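Local coordinates for protein acyl-CoA thioester hydrolase HI0827 (Haemophilus influenzae Rd KW20, PDB 3BJK) that probably hydrolyses the thioester bond of a broad range of acyl-coenzyme A molecules, as a hotdog-fold enzyme assembled as a trimer of dimers, at residues C[132-135]-C[136-140]. The protein carries 1 engineered substitution. Numbering follows the deposited sequence.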
ATOM      1  N   THR C 132      30.402 -16.956   2.786  1.00 33.95           N
ATOM      2  CA  THR C 132      31.225 -17.111   1.595  1.00 33.77           C
ATOM      3  C   THR C 132      30.387 -17.606   0.439  1.00 33.68           C
ATOM      4  O   THR C 132      29.705 -18.597   0.558  1.00 32.77           O
ATOM      5  CB  THR C 132      32.341 -18.108   1.847  1.00 33.53           C
ATOM      6  OG1 THR C 132      33.191 -17.596   2.890  1.00 33.98           O
ATOM      7  CG2 THR C 132      33.165 -18.343   0.577  1.00 33.30           C
ATOM      8  N   ILE C 133      30.441 -16.901  -0.683  1.00 33.71           N
ATOM      9  CA  ILE C 133      29.733 -17.338  -1.878  1.00 33.84           C
ATOM     10  C   ILE C 133      30.299 -18.683  -2.341  1.00 34.30           C
ATOM     11  O   ILE C 133      31.509 -18.803  -2.498  1.00 34.02           O
ATOM     12  CB  ILE C 133      29.869 -16.295  -2.984  1.00 33.81           C
ATOM     13  CG1 ILE C 133      29.143 -14.998  -2.553  1.00 32.11           C
ATOM     14  CG2 ILE C 133      29.275 -16.811  -4.282  1.00 33.88           C
ATOM     15  CD1 ILE C 133      29.461 -13.876  -3.373  1.00 31.84           C
ATOM     16  N   PRO C 134      29.424 -19.699  -2.548  1.00 35.20           N
ATOM     17  CA  PRO C 134      29.920 -20.998  -2.994  1.00 35.36           C
ATOM     18  C   PRO C 134      30.490 -20.906  -4.395  1.00 36.08           C
ATOM     19  O   PRO C 134      29.833 -20.399  -5.296  1.00 35.79           O
ATOM     20  CB  PRO C 134      28.676 -21.914  -2.959  1.00 35.39           C
ATOM     21  CG  PRO C 134      27.535 -21.039  -3.030  1.00 35.97           C
ATOM     22  CD  PRO C 134      27.956 -19.706  -2.408  1.00 34.93           C
ATOM     23  N   ARG C 135      31.708 -21.405  -4.563  1.00 36.64           N
ATOM     24  CA  ARG C 135      32.442 -21.288  -5.820  1.00 37.58           C
ATOM     25  C   ARG C 135      32.338 -22.560  -6.653  1.00 37.76           C
ATOM     26  O   ARG C 135      32.424 -22.510  -7.871  1.00 38.17           O
ATOM     27  CB  ARG C 135      33.908 -20.996  -5.524  1.00 37.81           C
ATOM     28  CG  ARG C 135      34.134 -19.712  -4.787  1.00 39.19           C
ATOM     29  CD  ARG C 135      34.392 -18.603  -5.760  1.00 41.49           C
ATOM     30  NE  ARG C 135      33.985 -17.312  -5.246  1.00 43.05           N
ATOM     31  CZ  ARG C 135      34.188 -16.167  -5.887  1.00 43.96           C
ATOM     32  NH1 ARG C 135      34.768 -16.138  -7.087  1.00 42.37           N
ATOM     33  NH2 ARG C 135      33.772 -15.040  -5.333  1.00 45.45           N
ATOM     34  N   GLU C 136      32.163 -23.691  -5.978  1.00 38.01           N
ATOM     35  CA  GLU C 136      31.998 -25.000  -6.613  1.00 38.34           C
ATOM     36  C   GLU C 136      30.524 -25.277  -7.000  1.00 38.24           C
ATOM     37  O   GLU C 136      29.600 -25.009  -6.227  1.00 37.86           O
ATOM     38  CB  GLU C 136      32.571 -26.097  -5.673  1.00 38.71           C
ATOM     39  CG  GLU C 136      31.672 -26.574  -4.476  1.00 39.97           C
ATOM     40  CD  GLU C 136      31.033 -25.420  -3.602  1.00 40.83           C
ATOM     41  OE1 GLU C 136      31.618 -24.240  -3.442  1.00 40.79           O
ATOM     42  OE2 GLU C 136      29.900 -25.709  -3.066  1.00 41.25           O
ATOM     43  N   ASN C 137      30.336 -25.813  -8.209  1.00 38.26           N
ATOM     44  CA  ASN C 137      29.021 -26.126  -8.784  1.00 38.30           C
ATOM     45  C   ASN C 137      28.077 -24.943  -8.807  1.00 37.50           C
ATOM     46  O   ASN C 137      26.871 -25.115  -8.592  1.00 37.51           O
ATOM     47  CB  ASN C 137      28.317 -27.290  -8.042  1.00 38.97           C
ATOM     48  CG  ASN C 137      29.251 -28.422  -7.658  1.00 40.04           C
ATOM     49  OD1 ASN C 137      30.303 -28.642  -8.269  1.00 42.56           O
ATOM     50  ND2 ASN C 137      28.861 -29.154  -6.623  1.00 41.88           N
ATOM     51  N   ASN C 138      28.622 -23.748  -9.055  1.00 36.38           N
ATOM     52  CA  ASN C 138      27.843 -22.521  -9.084  1.00 35.44           C
ATOM     53  C   ASN C 138      27.761 -21.936 -10.504  1.00 35.38           C
ATOM     54  O   ASN C 138      28.551 -21.081 -10.883  1.00 35.14           O
ATOM     55  CB  ASN C 138      28.404 -21.498  -8.064  1.00 34.75           C
ATOM     56  CG  ASN C 138      27.467 -20.296  -7.844  1.00 33.26           C
ATOM     57  OD1 ASN C 138      26.598 -20.019  -8.672  1.00 29.69           O
ATOM     58  ND2 ASN C 138      27.682 -19.550  -6.743  1.00 28.54           N
ATOM     59  N   GLN C 139      26.783 -22.401 -11.278  1.00 35.17           N
ATOM     60  CA  GLN C 139      26.593 -21.942 -12.652  1.00 35.39           C
ATOM     61  C   GLN C 139      26.264 -20.451 -12.775  1.00 35.31           C
ATOM     62  O   GLN C 139      26.675 -19.786 -13.728  1.00 34.55           O
ATOM     63  CB  GLN C 139      25.457 -22.711 -13.283  1.00 35.46           C
ATOM     64  CG  GLN C 139      25.768 -24.155 -13.522  1.00 37.14           C
ATOM     65  CD  GLN C 139      24.701 -24.808 -14.366  1.00 38.56           C
ATOM     66  OE1 GLN C 139      23.546 -24.343 -14.417  1.00 40.33           O
ATOM     67  NE2 GLN C 139      25.076 -25.861 -15.048  1.00 37.30           N
ATOM     68  N   GLU C 140      25.491 -19.938 -11.833  1.00 35.56           N
ATOM     69  CA  GLU C 140      25.117 -18.546 -11.880  1.00 36.28           C
ATOM     70  C   GLU C 140      26.367 -17.673 -11.699  1.00 35.87           C
ATOM     71  O   GLU C 140      26.530 -16.679 -12.407  1.00 35.70           O
ATOM     72  CB  GLU C 140      24.026 -18.258 -10.848  1.00 37.02           C
ATOM     73  CG  GLU C 140      22.680 -19.003 -11.166  1.00 39.66           C
ATOM     74  CD  GLU C 140      21.641 -18.168 -11.983  1.00 45.12           C
ATOM     75  OE1 GLU C 140      21.966 -17.029 -12.436  1.00 49.32           O
ATOM     76  OE2 GLU C 140      20.479 -18.648 -12.138  1.00 44.77           O
TER
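N138 reaches back across the turn and donates a hydrogen bond from ND2 to the backbone O of P134. The bond is 2.7 Å from N138 ND2 to P134 O and nearly straight, with an N-H...O angle of 167°. The carbonyl oxygen lies within 3° of the amide plane. CG of N138 is anti to the backbone N (chi1 -169°), which turns the amide toward the P134 carbonyl. Hydrocarbon packs round the same nitrogen: I133 CG2 and P134 CG each lie 4.0 Å from N138 ND2. The buried amide is gripped at both ends. ND2 also bonds to the backbone O of I53, in the last turn of helix 35-54, and OD1 accepts from the backbone N of L141. N138 is therefore the N-cap of helix 139-148, the C-terminal helix that follows the hotdog sheet. One side chain ties three pieces together: the incoming loop, the long helix and the first turn of the last one. H55 packs on both P134 and N138. The outer side of the turn is looser. E136 has CG between its backbone N and carbonyl carbon and bends again at chi2, which returns the carboxylate toward P134 and R135. E136 OE1 lies 3.8 Å from P134 CB. The distance from E136 OE1 to the backbone N of R135 is 3.0 Å. E136 and R135 are both exposed, although R135 also rests on V87, L141 and L145.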